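PDB 4YHE: GH5 from Bacteroidetes bacterium AC2a, which probably hydrolyses beta-1,4-glucosidic bonds of cellulose or related glucans as a glycoside hydrolase family 5 endoglucanase. Local coordinates for residues I100-D105 with T140-Q145; Q133-E138 with N187-V192; L162-D167 with Y214-D219; V238-Y243 with V289-G294. All blocks are in the same frame, centred on the assembly; numbering follows the deposited sequence.

Interaction 1: residues I100-D105 with T140-Q145; sequences INIHHD and TMIWLQ
With CG1 anti to its carbonyl carbon (chi1 -64°) and an extended branch beyond it (chi2 -174°), Ile-102 sends CD1 between Ile-142 and Trp-143 of the facing helix. The indole of Trp-143 reaches back along Ile-102, so the two side chains pass each other in opposite directions. Ile-102 CD1 comes obliquely to the pyrrole part of the ring, 3.5 Å from Trp-143 NE1, while CG1 lies a little farther along the same ring. Ile-102 CD1 also meets the methyl Ile-142 CG2 at 3.9 Å. At the far end of the indole, Ile-100 O lies at the ring edge, near its plane, 4.2 Å from Trp-143 CH2. The buried NE1 is satisfied by the carbonyl of Thr-161, just past the neighbouring strand 157-160. No hydrogen bond joins the two segments; apolar side chains hold helix 129-149 against the end of strand 97-101, as in the beta-alpha units of a TIM barrel.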
loop_
_atom_site.group_PDB
_atom_site.type_symbol
_atom_site.label_atom_id
_atom_site.label_comp_id
_atom_site.label_asym_id
_atom_site.label_seq_id
_atom_site.Cartn_x
_atom_site.Cartn_y
_atom_site.Cartn_z
ATOM N N ILE A 100 -4.526 -3.960 -7.471
ATOM C CA ILE A 100 -4.985 -2.675 -8.026
ATOM C C ILE A 100 -5.986 -2.085 -7.069
ATOM O O ILE A 100 -6.529 -2.801 -6.242
ATOM C CB ILE A 100 -5.612 -2.819 -9.421
ATOM C CG1 ILE A 100 -6.804 -3.818 -9.431
ATOM C CG2 ILE A 100 -4.534 -3.273 -10.394
ATOM C CD1 ILE A 100 -7.592 -3.798 -10.724
ATOM N N ASN A 101 -6.250 -0.790 -7.191
ATOM C CA ASN A 101 -7.068 -0.088 -6.212
ATOM C C ASN A 101 -7.767 1.131 -6.784
ATOM O O ASN A 101 -7.730 1.383 -8.005
ATOM C CB ASN A 101 -6.195 0.280 -4.971
ATOM C CG ASN A 101 -5.262 1.456 -5.206
ATOM O OD1 ASN A 101 -5.172 1.989 -6.308
ATOM N ND2 ASN A 101 -4.543 1.861 -4.146
ATOM N N ILE A 102 -8.421 1.865 -5.898
ATOM C CA ILE A 102 -8.815 3.246 -6.127
ATOM C C ILE A 102 -7.882 4.097 -5.248
ATOM O O ILE A 102 -7.850 3.957 -4.011
ATOM C CB ILE A 102 -10.287 3.459 -5.757
ATOM C CG1 ILE A 102 -11.187 2.634 -6.681
ATOM C CG2 ILE A 102 -10.661 4.920 -5.815
ATOM C CD1 ILE A 102 -12.666 2.896 -6.468
ATOM N N HIS A 103 -7.094 4.964 -5.875
ATOM C CA HIS A 103 -6.028 5.644 -5.163
ATOM C C HIS A 103 -6.349 7.138 -4.917
ATOM O O HIS A 103 -7.086 7.428 -3.987
ATOM C CB HIS A 103 -4.710 5.430 -5.881
ATOM C CG HIS A 103 -3.513 5.580 -5.006
ATOM N ND1 HIS A 103 -3.037 4.552 -4.209
ATOM C CD2 HIS A 103 -2.660 6.621 -4.822
ATOM C CE1 HIS A 103 -1.973 4.966 -3.553
ATOM N NE2 HIS A 103 -1.698 6.200 -3.935
ATOM N N HIS A 104 -5.801 8.074 -5.695
ATOM C CA HIS A 104 -5.915 9.484 -5.301
ATOM C C HIS A 104 -7.296 10.099 -5.485
ATOM O O HIS A 104 -7.505 11.257 -5.098
ATOM C CB HIS A 104 -4.838 10.360 -5.934
ATOM C CG HIS A 104 -3.482 10.189 -5.321
ATOM N ND1 HIS A 104 -3.275 10.092 -3.958
ATOM C CD2 HIS A 104 -2.261 10.084 -5.893
ATOM C CE1 HIS A 104 -1.983 9.936 -3.729
ATOM N NE2 HIS A 104 -1.350 9.914 -4.889
ATOM N N ASP A 105 -8.239 9.335 -6.024
ATOM C CA ASP A 105 -9.663 9.709 -5.976
ATOM C C ASP A 105 -10.046 10.144 -4.584
ATOM O O ASP A 105 -10.773 11.136 -4.421
ATOM C CB ASP A 105 -10.551 8.553 -6.425
ATOM C CG ASP A 105 -10.220 8.102 -7.832
ATOM O OD1 ASP A 105 -9.187 7.423 -7.997
ATOM O OD2 ASP A 105 -10.939 8.476 -8.775
ATOM N N THR A 140 -19.791 1.710 -6.089
ATOM C CA THR A 140 -20.406 0.513 -6.611
ATOM C C THR A 140 -20.244 0.400 -8.142
ATOM O O THR A 140 -19.819 -0.642 -8.655
ATOM C CB THR A 140 -21.900 0.434 -6.205
ATOM O OG1 THR A 140 -22.011 0.461 -4.765
ATOM C CG2 THR A 140 -22.530 -0.811 -6.740
ATOM N N MET A 141 -20.574 1.461 -8.873
ATOM C CA MET A 141 -20.445 1.413 -10.340
ATOM C C MET A 141 -18.998 1.190 -10.805
ATOM O O MET A 141 -18.734 0.453 -11.778
ATOM C CB MET A 141 -21.006 2.707 -10.940
ATOM C CG MET A 141 -22.517 2.861 -10.751
ATOM S SD MET A 141 -23.477 1.499 -11.478
ATOM C CE MET A 141 -23.647 0.266 -10.204
ATOM N N ILE A 142 -18.052 1.805 -10.092
ATOM C CA ILE A 142 -16.668 1.672 -10.448
ATOM C C ILE A 142 -16.168 0.263 -10.198
ATOM O O ILE A 142 -15.615 -0.381 -11.111
ATOM C CB ILE A 142 -15.779 2.724 -9.741
ATOM C CG1 ILE A 142 -16.083 4.105 -10.314
ATOM C CG2 ILE A 142 -14.302 2.373 -9.934
ATOM C CD1 ILE A 142 -15.323 5.215 -9.636
ATOM N N TRP A 143 -16.373 -0.246 -8.992
ATOM C CA TRP A 143 -15.922 -1.590 -8.686
ATOM C C TRP A 143 -16.640 -2.680 -9.509
ATOM O O TRP A 143 -16.050 -3.709 -9.838
ATOM C CB TRP A 143 -15.968 -1.865 -7.166
ATOM C CG TRP A 143 -14.704 -1.408 -6.492
ATOM C CD1 TRP A 143 -14.576 -0.439 -5.531
ATOM C CD2 TRP A 143 -13.385 -1.889 -6.749
ATOM N NE1 TRP A 143 -13.288 -0.325 -5.147
ATOM C CE2 TRP A 143 -12.513 -1.167 -5.901
ATOM C CE3 TRP A 143 -12.849 -2.835 -7.630
ATOM C CZ2 TRP A 143 -11.131 -1.350 -5.911
ATOM C CZ3 TRP A 143 -11.467 -3.057 -7.612
ATOM C CH2 TRP A 143 -10.618 -2.308 -6.756
ATOM N N LEU A 144 -17.900 -2.454 -9.842
ATOM C CA LEU A 144 -18.599 -3.378 -10.730
ATOM C C LEU A 144 -17.891 -3.478 -12.084
ATOM O O LEU A 144 -17.676 -4.574 -12.583
ATOM C CB LEU A 144 -20.036 -2.920 -10.940
ATOM C CG LEU A 144 -21.083 -3.376 -9.934
ATOM C CD1 LEU A 144 -22.419 -2.716 -10.278
ATOM C CD2 LEU A 144 -21.223 -4.900 -9.937
ATOM N N GLN A 145 -17.512 -2.332 -12.653
ATOM C CA GLN A 145 -16.846 -2.302 -13.963
ATOM C C GLN A 145 -15.489 -2.951 -13.912
ATOM O O GLN A 145 -15.129 -3.749 -14.797
ATOM C CB GLN A 145 -16.722 -0.865 -14.466
ATOM C CG GLN A 145 -18.043 -0.268 -14.892
ATOM C CD GLN A 145 -17.946 1.200 -15.200
ATOM O OE1 GLN A 145 -17.493 1.590 -16.285
ATOM N NE2 GLN A 145 -18.375 2.035 -14.262
#

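Interaction 2: residues Q133-E138 with N187-V192; sequences QLIKQE and NEWNQV
Close packing between the two helices is found on the inward side, where Ile-135 brings its CG2 branch obliquely against the Trp-189 indole, 3.6 Å from Trp-189 CZ2. The ring is fixed further by Trp-189 NE1, which hydrogen-bonds Asn-132 one turn earlier on helix 129-149. Val-192 adds a second tight point: its CG1 meets the backbone oxygen Lys-136 O at 3.5 Å. These are neighbouring outer helices of the (beta/alpha)8 barrel, running in nearly the same direction, with segment axes 10.0 Å apart and inclined by 30°. Toward solvent the contact rests on the long side chain of Lys-136 and its partners. The extended Lys-136 crosses Val-192 at about a right angle, CD to CG2 3.9 Å, and brings CE to the edge of the Trp-189 ring. Lys-136 NZ forms a salt bridge with Glu-188 OE1 at 2.6 Å, approaching from above the carboxylate plane. Glu-188 OE1 also accepts from Asn-132 ND2, giving this oxygen of the partly exposed Glu-188 two donors.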
loop_
_atom_site.group_PDB
_atom_site.type_symbol
_atom_site.label_atom_id
_atom_site.label_comp_id
_atom_site.label_asym_id
_atom_site.label_seq_id
_atom_site.Cartn_x
_atom_site.Cartn_y
_atom_site.Cartn_z
ATOM N N GLN A 133 -24.510 8.567 0.253
ATOM C CA GLN A 133 -25.239 7.732 -0.703
ATOM C C GLN A 133 -24.717 7.862 -2.140
ATOM O O GLN A 133 -24.602 6.860 -2.833
ATOM C CB GLN A 133 -26.754 8.062 -0.680
ATOM C CG GLN A 133 -27.550 7.299 0.383
ATOM C CD GLN A 133 -28.876 7.962 0.799
ATOM O OE1 GLN A 133 -29.388 8.888 0.145
ATOM N NE2 GLN A 133 -29.437 7.481 1.906
ATOM N N LEU A 134 -24.445 9.085 -2.586
ATOM C CA LEU A 134 -23.913 9.326 -3.939
ATOM C C LEU A 134 -22.525 8.721 -4.126
ATOM O O LEU A 134 -22.227 8.133 -5.171
ATOM C CB LEU A 134 -23.787 10.828 -4.222
ATOM C CG LEU A 134 -25.027 11.672 -4.524
ATOM C CD1 LEU A 134 -24.597 13.118 -4.753
ATOM C CD2 LEU A 134 -25.766 11.138 -5.738
ATOM N N ILE A 135 -21.676 8.911 -3.116
ATOM C CA ILE A 135 -20.297 8.433 -3.179
ATOM C C ILE A 135 -20.361 6.906 -3.241
ATOM O O ILE A 135 -19.638 6.265 -4.014
ATOM C CB ILE A 135 -19.479 8.963 -1.978
ATOM C CG1 ILE A 135 -19.177 10.442 -2.193
ATOM C CG2 ILE A 135 -18.193 8.159 -1.771
ATOM C CD1 ILE A 135 -18.741 11.182 -0.955
ATOM N N LYS A 136 -21.269 6.320 -2.466
ATOM C CA LYS A 136 -21.414 4.873 -2.460
ATOM C C LYS A 136 -21.887 4.292 -3.787
ATOM O O LYS A 136 -21.475 3.186 -4.180
ATOM C CB LYS A 136 -22.348 4.437 -1.339
ATOM C CG LYS A 136 -21.708 4.420 0.031
ATOM C CD LYS A 136 -22.784 4.176 1.094
ATOM C CE LYS A 136 -22.253 4.355 2.488
ATOM N NZ LYS A 136 -23.319 4.185 3.519
ATOM N N GLN A 137 -22.772 5.021 -4.463
ATOM C CA GLN A 137 -23.259 4.617 -5.796
ATOM C C GLN A 137 -22.112 4.631 -6.816
ATOM O O GLN A 137 -21.989 3.699 -7.619
ATOM C CB GLN A 137 -24.381 5.556 -6.276
ATOM C CG GLN A 137 -25.713 5.350 -5.569
ATOM C CD GLN A 137 -26.775 6.413 -5.895
ATOM O OE1 GLN A 137 -26.474 7.569 -6.165
ATOM N NE2 GLN A 137 -28.034 6.011 -5.830
ATOM N N GLU A 138 -21.278 5.682 -6.764
ATOM C CA GLU A 138 -20.095 5.797 -7.653
ATOM C C GLU A 138 -19.108 4.651 -7.382
ATOM O O GLU A 138 -18.651 3.982 -8.320
ATOM C CB GLU A 138 -19.452 7.188 -7.553
ATOM C CG GLU A 138 -18.300 7.417 -8.527
ATOM C CD GLU A 138 -17.931 8.877 -8.783
ATOM O OE1 GLU A 138 -18.577 9.838 -8.250
ATOM O OE2 GLU A 138 -16.974 9.072 -9.578
ATOM N N ASN A 187 -15.989 2.388 7.221
ATOM C CA ASN A 187 -16.458 1.019 7.296
ATOM C C ASN A 187 -17.586 0.722 6.335
ATOM O O ASN A 187 -17.552 -0.285 5.670
ATOM C CB ASN A 187 -16.816 0.624 8.723
ATOM C CG ASN A 187 -15.588 0.377 9.582
ATOM O OD1 ASN A 187 -14.553 -0.125 9.124
ATOM N ND2 ASN A 187 -15.690 0.732 10.825
ATOM N N GLU A 188 -18.552 1.630 6.214
ATOM C CA GLU A 188 -19.602 1.500 5.221
ATOM C C GLU A 188 -19.067 1.471 3.768
ATOM O O GLU A 188 -19.568 0.706 2.922
ATOM C CB GLU A 188 -20.590 2.658 5.339
ATOM C CG GLU A 188 -21.329 2.700 6.662
ATOM C CD GLU A 188 -22.151 3.974 6.828
ATOM O OE1 GLU A 188 -22.327 4.713 5.856
ATOM O OE2 GLU A 188 -22.602 4.240 7.946
ATOM N N TRP A 189 -18.099 2.334 3.475
ATOM C CA TRP A 189 -17.511 2.378 2.138
ATOM C C TRP A 189 -16.858 1.041 1.815
ATOM O O TRP A 189 -17.015 0.525 0.724
ATOM C CB TRP A 189 -16.484 3.482 2.031
ATOM C CG TRP A 189 -17.078 4.891 1.942
ATOM C CD1 TRP A 189 -18.393 5.254 2.049
ATOM C CD2 TRP A 189 -16.337 6.096 1.776
ATOM N NE1 TRP A 189 -18.515 6.613 1.914
ATOM C CE2 TRP A 189 -17.271 7.166 1.767
ATOM C CE3 TRP A 189 -14.969 6.387 1.640
ATOM C CZ2 TRP A 189 -16.884 8.485 1.598
ATOM C CZ3 TRP A 189 -14.573 7.716 1.507
ATOM C CH2 TRP A 189 -15.550 8.759 1.462
ATOM N N ASN A 190 -16.108 0.480 2.747
ATOM C CA ASN A 190 -15.477 -0.820 2.478
ATOM C C ASN A 190 -16.530 -1.901 2.241
ATOM O O ASN A 190 -16.347 -2.765 1.370
ATOM C CB ASN A 190 -14.519 -1.272 3.582
ATOM C CG ASN A 190 -13.140 -0.605 3.509
ATOM O OD1 ASN A 190 -12.646 -0.217 2.440
ATOM N ND2 ASN A 190 -12.517 -0.457 4.674
ATOM N N GLN A 191 -17.637 -1.863 2.994
ATOM C CA GLN A 191 -18.712 -2.848 2.783
ATOM C C GLN A 191 -19.281 -2.746 1.364
ATOM O O GLN A 191 -19.441 -3.753 0.672
ATOM C CB GLN A 191 -19.830 -2.662 3.809
ATOM C CG GLN A 191 -20.931 -3.713 3.768
ATOM C CD GLN A 191 -20.429 -5.079 4.133
ATOM O OE1 GLN A 191 -20.047 -5.318 5.271
ATOM N NE2 GLN A 191 -20.419 -5.986 3.174
ATOM N N VAL A 192 -19.577 -1.523 0.953
ATOM C CA VAL A 192 -20.095 -1.242 -0.386
ATOM C C VAL A 192 -19.131 -1.713 -1.500
ATOM O O VAL A 192 -19.565 -2.314 -2.478
ATOM C CB VAL A 192 -20.445 0.254 -0.481
ATOM C CG1 VAL A 192 -20.494 0.758 -1.912
ATOM C CG2 VAL A 192 -21.788 0.497 0.225
#

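Interaction 3: residues L162-D167 with Y214-D219; sequences LNEIQD and YVCNPD
Backbone hydrogen bonding joins Ile-165 to Val-215, with Val-215 N giving to Ile-165 O at 2.7 Å. A weak bond runs from Asp-167 N to Tyr-214 OH, 2.9 Å with an angle of 128° at the hydrogen; the same hydroxyl is also hydrogen-bonded to Gln-182 OE1. Among the face contacts, chi1 of -166°, with CG anti to the backbone N, places the Tyr-214 ring so that Ile-165 O sits over its centre. Farther out, Tyr-214 CZ lies 3.5 Å from Gln-166 CA. Van der Waals contacts complete the junction: Val-215 CG2 rests 3.8 Å from Gln-166 NE2, in an amide whose OE1 bonds Trp-170 N, and Cys-216 SG is 3.0 Å from Asn-163 O and 3.8 Å from Glu-164 CG. Asn-163 and Glu-164 match the Asn-Glu pair that follows the fourth barrel strand of GH5 enzymes; Glu-164 is probably the acid/base. Its OE2 is hydrogen-bonded to His-241 ND1, so packing on the stem and a bond at the carboxylate both restrain it.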
loop_
_atom_site.group_PDB
_atom_site.type_symbol
_atom_site.label_atom_id
_atom_site.label_comp_id
_atom_site.label_asym_id
_atom_site.label_seq_id
_atom_site.Cartn_x
_atom_site.Cartn_y
_atom_site.Cartn_z
ATOM N N LEU A 162 -9.827 0.802 -1.462
ATOM C CA LEU A 162 -9.578 2.225 -1.296
ATOM C C LEU A 162 -8.131 2.372 -0.849
ATOM O O LEU A 162 -7.495 1.385 -0.483
ATOM C CB LEU A 162 -10.456 2.795 -0.187
ATOM C CG LEU A 162 -11.949 2.533 -0.306
ATOM C CD1 LEU A 162 -12.653 2.919 0.981
ATOM C CD2 LEU A 162 -12.473 3.377 -1.446
ATOM N N ASN A 163 -7.638 3.598 -0.861
ATOM C CA ASN A 163 -6.295 3.904 -0.417
ATOM C C ASN A 163 -6.229 4.508 1.004
ATOM O O ASN A 163 -6.372 3.772 2.001
ATOM C CB ASN A 163 -5.586 4.759 -1.458
ATOM C CG ASN A 163 -4.123 4.962 -1.143
ATOM O OD1 ASN A 163 -3.426 4.010 -0.731
ATOM N ND2 ASN A 163 -3.651 6.212 -1.269
ATOM N N GLU A 164 -5.999 5.816 1.115
ATOM C CA GLU A 164 -5.762 6.442 2.404
ATOM C C GLU A 164 -6.904 7.409 2.648
ATOM O O GLU A 164 -6.880 8.533 2.157
ATOM C CB GLU A 164 -4.420 7.167 2.414
ATOM C CG GLU A 164 -3.202 6.224 2.389
ATOM C CD GLU A 164 -1.887 6.960 2.563
ATOM O OE1 GLU A 164 -1.872 8.203 2.374
ATOM O OE2 GLU A 164 -0.861 6.297 2.866
ATOM N N ILE A 165 -7.901 6.968 3.389
ATOM C CA ILE A 165 -9.120 7.778 3.548
ATOM C C ILE A 165 -9.004 8.545 4.856
ATOM O O ILE A 165 -8.617 7.985 5.900
ATOM C CB ILE A 165 -10.369 6.873 3.474
ATOM C CG1 ILE A 165 -10.435 6.181 2.107
ATOM C CG2 ILE A 165 -11.645 7.645 3.789
ATOM C CD1 ILE A 165 -10.480 7.127 0.923
ATOM N N GLN A 166 -9.291 9.838 4.800
ATOM C CA GLN A 166 -9.041 10.729 5.930
ATOM C C GLN A 166 -9.713 12.070 5.724
ATOM O O GLN A 166 -10.325 12.307 4.690
ATOM C CB GLN A 166 -7.560 10.986 6.095
ATOM C CG GLN A 166 -6.897 11.605 4.880
ATOM C CD GLN A 166 -5.645 12.364 5.235
ATOM O OE1 GLN A 166 -5.612 13.103 6.226
ATOM N NE2 GLN A 166 -4.608 12.219 4.414
ATOM N N ASP A 167 -9.547 12.955 6.692
ATOM C CA ASP A 167 -10.119 14.292 6.582
ATOM C C ASP A 167 -9.065 15.388 6.343
ATOM O O ASP A 167 -9.411 16.562 6.342
ATOM C CB ASP A 167 -10.980 14.594 7.816
ATOM C CG ASP A 167 -10.181 14.752 9.082
ATOM O OD1 ASP A 167 -8.932 14.719 9.036
ATOM O OD2 ASP A 167 -10.837 14.908 10.154
ATOM N N TYR A 214 -8.448 3.778 8.805
ATOM C CA TYR A 214 -8.360 5.218 8.646
ATOM C C TYR A 214 -6.943 5.656 8.276
ATOM O O TYR A 214 -5.986 5.343 8.993
ATOM C CB TYR A 214 -8.769 5.926 9.938
ATOM C CG TYR A 214 -9.022 7.401 9.731
ATOM C CD1 TYR A 214 -10.278 7.868 9.391
ATOM C CD2 TYR A 214 -8.000 8.319 9.875
ATOM C CE1 TYR A 214 -10.519 9.219 9.219
ATOM C CE2 TYR A 214 -8.217 9.659 9.684
ATOM C CZ TYR A 214 -9.477 10.107 9.368
ATOM O OH TYR A 214 -9.638 11.462 9.198
ATOM N N VAL A 215 -6.837 6.364 7.148
ATOM C CA VAL A 215 -5.557 6.825 6.561
ATOM C C VAL A 215 -4.456 5.741 6.520
ATOM O O VAL A 215 -3.301 6.056 6.492
ATOM C CB VAL A 215 -5.060 8.173 7.187
ATOM C CG1 VAL A 215 -4.397 8.041 8.540
ATOM C CG2 VAL A 215 -4.151 8.912 6.211
ATOM N N CYS A 216 -4.858 4.478 6.436
ATOM C CA CYS A 216 -3.923 3.310 6.458
ATOM C C CYS A 216 -3.014 3.218 7.689
ATOM O O CYS A 216 -1.936 2.585 7.661
ATOM C CB CYS A 216 -3.098 3.258 5.159
ATOM S SG CYS A 216 -4.074 2.757 3.724
ATOM N N ASN A 217 -3.449 3.842 8.788
ATOM C CA ASN A 217 -2.705 3.907 9.995
ATOM C C ASN A 217 -2.965 2.605 10.740
ATOM O O ASN A 217 -4.113 2.305 11.080
ATOM C CB ASN A 217 -3.173 5.107 10.858
ATOM C CG ASN A 217 -2.481 5.171 12.199
ATOM O OD1 ASN A 217 -2.865 4.508 13.168
ATOM N ND2 ASN A 217 -1.470 6.003 12.275
ATOM N N PRO A 218 -1.897 1.817 10.983
ATOM C CA PRO A 218 -2.105 0.526 11.653
ATOM C C PRO A 218 -2.909 0.574 12.959
ATOM O O PRO A 218 -3.836 -0.218 13.154
ATOM C CB PRO A 218 -0.680 0.024 11.894
ATOM C CG PRO A 218 0.133 0.659 10.834
ATOM C CD PRO A 218 -0.484 2.031 10.623
ATOM N N ASP A 219 -2.569 1.470 13.870
ATOM C CA ASP A 219 -3.312 1.515 15.121
ATOM C C ASP A 219 -4.767 1.916 14.965
ATOM O O ASP A 219 -5.631 1.296 15.596
ATOM C CB ASP A 219 -2.582 2.350 16.151
ATOM C CG ASP A 219 -1.308 1.650 16.634
ATOM O OD1 ASP A 219 -1.245 0.390 16.571
ATOM O OD2 ASP A 219 -0.381 2.336 17.035
#

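Interaction 4: residues V238-Y243 with V289-G294; sequences VAVHSY and VPVYFG
Strands 236-242 and 291-296 are neighbouring staves of the parallel eight-stranded barrel, and their pairing here belongs to its core. Val-238 faces Val-291, Ala-239 faces Tyr-292 and Val-240 faces Phe-293. The backbone ladder alternates: Val-238 N gives to Pro-290 O at 2.9 Å, Tyr-292 N to Val-238 O at 3.0 Å, and Val-240 N to Tyr-292 O at 3.0 Å. The last rung, Gly-294 N to Val-240 O, is weak, where the chain turns a corner.

On the face carrying Val-238, Val-240 and Phe-293, which meets helices 218-224 and 270-285, Val-240 CG2 makes a CH-pi contact over the Phe-293 ring, 3.5 Å from CE2. Ser-242 CB comes obliquely to the same ring, 3.6 Å from Phe-293 CE2. On the opposite face Tyr-292 (chi1 70°) folds its ring back across Ala-239, whose CA stands over the ring in a CH-pi contact and whose CB is 3.5 Å from Tyr-292 OH. That hydroxyl goes on to hydrogen-bond Glu-160 across the barrel. The chemistry therefore divides: apolar contacts seal the sheet against its outer helices, while inside, Tyr-292 OH and His-241 ND1 each hydrogen-bond a glutamate, Glu-160 of strand 157-160 and Glu-164 of the loop after it, respectively.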
loop_
_atom_site.group_PDB
_atom_site.type_symbol
_atom_site.label_atom_id
_atom_site.label_comp_id
_atom_site.label_asym_id
_atom_site.label_seq_id
_atom_site.Cartn_x
_atom_site.Cartn_y
_atom_site.Cartn_z
ATOM N N VAL A 238 -6.261 -7.267 5.441
ATOM C CA VAL A 238 -6.184 -5.922 6.020
ATOM C C VAL A 238 -4.972 -5.269 5.403
ATOM O O VAL A 238 -3.885 -5.805 5.441
ATOM C CB VAL A 238 -6.079 -5.930 7.554
ATOM C CG1 VAL A 238 -5.871 -4.508 8.085
ATOM C CG2 VAL A 238 -7.344 -6.526 8.172
ATOM N N ALA A 239 -5.204 -4.126 4.779
ATOM C CA ALA A 239 -4.143 -3.309 4.189
ATOM C C ALA A 239 -3.764 -2.220 5.160
ATOM O O ALA A 239 -4.640 -1.500 5.655
ATOM C CB ALA A 239 -4.647 -2.667 2.913
ATOM N N VAL A 240 -2.466 -2.021 5.345
ATOM C CA VAL A 240 -1.949 -0.908 6.143
ATOM C C VAL A 240 -0.743 -0.269 5.441
ATOM O O VAL A 240 -0.118 -0.882 4.542
ATOM C CB VAL A 240 -1.557 -1.365 7.577
ATOM C CG1 VAL A 240 -2.776 -1.677 8.426
ATOM C CG2 VAL A 240 -0.675 -2.600 7.554
ATOM N N HIS A 241 -0.401 0.954 5.863
ATOM C CA HIS A 241 0.801 1.617 5.364
ATOM C C HIS A 241 1.679 1.995 6.542
ATOM O O HIS A 241 1.178 2.354 7.608
ATOM C CB HIS A 241 0.499 2.888 4.559
ATOM C CG HIS A 241 -0.273 2.651 3.305
ATOM N ND1 HIS A 241 -0.722 3.681 2.515
ATOM C CD2 HIS A 241 -0.729 1.517 2.734
ATOM C CE1 HIS A 241 -1.392 3.189 1.492
ATOM N NE2 HIS A 241 -1.412 1.872 1.602
ATOM N N SER A 242 2.995 1.904 6.352
ATOM C CA SER A 242 3.929 2.494 7.325
ATOM C C SER A 242 5.166 3.140 6.748
ATOM O O SER A 242 5.976 2.504 6.044
ATOM C CB SER A 242 4.353 1.481 8.400
ATOM O OG SER A 242 5.238 2.100 9.324
ATOM N N TYR A 243 5.308 4.420 7.085
ATOM C CA TYR A 243 6.548 5.187 6.899
ATOM C C TYR A 243 7.102 5.644 8.281
ATOM O O TYR A 243 7.659 6.744 8.441
ATOM C CB TYR A 243 6.304 6.363 5.979
ATOM C CG TYR A 243 5.777 5.984 4.625
ATOM C CD1 TYR A 243 6.644 5.702 3.581
ATOM C CD2 TYR A 243 4.403 5.892 4.381
ATOM C CE1 TYR A 243 6.177 5.362 2.315
ATOM C CE2 TYR A 243 3.925 5.554 3.119
ATOM C CZ TYR A 243 4.819 5.266 2.104
ATOM O OH TYR A 243 4.381 4.968 0.853
ATOM N N VAL A 289 -6.498 -13.900 9.835
ATOM C CA VAL A 289 -6.811 -12.790 8.916
ATOM C C VAL A 289 -5.494 -12.219 8.403
ATOM O O VAL A 289 -4.715 -11.709 9.174
ATOM C CB VAL A 289 -7.652 -11.658 9.585
ATOM C CG1 VAL A 289 -7.791 -10.467 8.642
ATOM C CG2 VAL A 289 -9.032 -12.168 9.989
ATOM N N PRO A 290 -5.226 -12.306 7.082
ATOM C CA PRO A 290 -3.946 -11.754 6.608
ATOM C C PRO A 290 -3.862 -10.241 6.663
ATOM O O PRO A 290 -4.881 -9.534 6.568
ATOM C CB PRO A 290 -3.838 -12.223 5.148
ATOM C CG PRO A 290 -5.189 -12.778 4.817
ATOM C CD PRO A 290 -6.053 -12.856 6.013
ATOM N N VAL A 291 -2.625 -9.779 6.798
ATOM C CA VAL A 291 -2.291 -8.359 6.816
ATOM C C VAL A 291 -1.142 -8.140 5.846
ATOM O O VAL A 291 -0.214 -8.910 5.801
ATOM C CB VAL A 291 -1.796 -7.885 8.204
ATOM C CG1 VAL A 291 -1.493 -6.394 8.194
ATOM C CG2 VAL A 291 -2.800 -8.227 9.275
ATOM N N TYR A 292 -1.214 -7.061 5.073
ATOM C CA TYR A 292 -0.122 -6.675 4.213
ATOM C C TYR A 292 0.051 -5.175 4.314
ATOM O O TYR A 292 -0.922 -4.433 4.489
ATOM C CB TYR A 292 -0.316 -7.119 2.761
ATOM C CG TYR A 292 -1.409 -6.373 2.000
ATOM C CD1 TYR A 292 -2.743 -6.748 2.116
ATOM C CD2 TYR A 292 -1.096 -5.305 1.161
ATOM C CE1 TYR A 292 -3.744 -6.079 1.419
ATOM C CE2 TYR A 292 -2.094 -4.618 0.464
ATOM C CZ TYR A 292 -3.408 -5.013 0.582
ATOM O OH TYR A 292 -4.381 -4.383 -0.098
ATOM N N PHE A 293 1.303 -4.772 4.228
ATOM C CA PHE A 293 1.670 -3.389 4.028
ATOM C C PHE A 293 1.553 -3.076 2.532
ATOM O O PHE A 293 2.416 -3.432 1.741
ATOM C CB PHE A 293 3.043 -3.063 4.634
ATOM C CG PHE A 293 3.018 -2.954 6.138
ATOM C CD1 PHE A 293 3.208 -4.082 6.926
ATOM C CD2 PHE A 293 2.756 -1.732 6.766
ATOM C CE1 PHE A 293 3.157 -3.993 8.310
ATOM C CE2 PHE A 293 2.654 -1.638 8.150
ATOM C CZ PHE A 293 2.855 -2.783 8.934
ATOM N N GLY A 294 0.470 -2.376 2.166
ATOM C CA GLY A 294 0.306 -1.846 0.823
ATOM C C GLY A 294 1.436 -0.916 0.422
ATOM O O GLY A 294 1.792 -0.838 -0.747
#

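Following the chain from the N terminus, interaction 1 closes first, bringing helix 129-149 back onto the end of strand 97-101. Interaction 2 opens within that loop, on the same helix, and closes on helix 181-199, so the two cross, and they touch through Thr-140 and Val-192. Interaction 3 opens inside the span of interaction 2 and closes beyond it, another crossing, joining the loops after strands 157-160 and 209-212. Interaction 4 follows in series and pairs strands 236-242 and 291-296. It meets interaction 3 through His-241, hydrogen-bonded through its ring to Glu-164 and through its backbone to Cys-216, while His-103 of interaction 1 lies against Asn-163. Together they tie strands, loops and outer helices into one barrel.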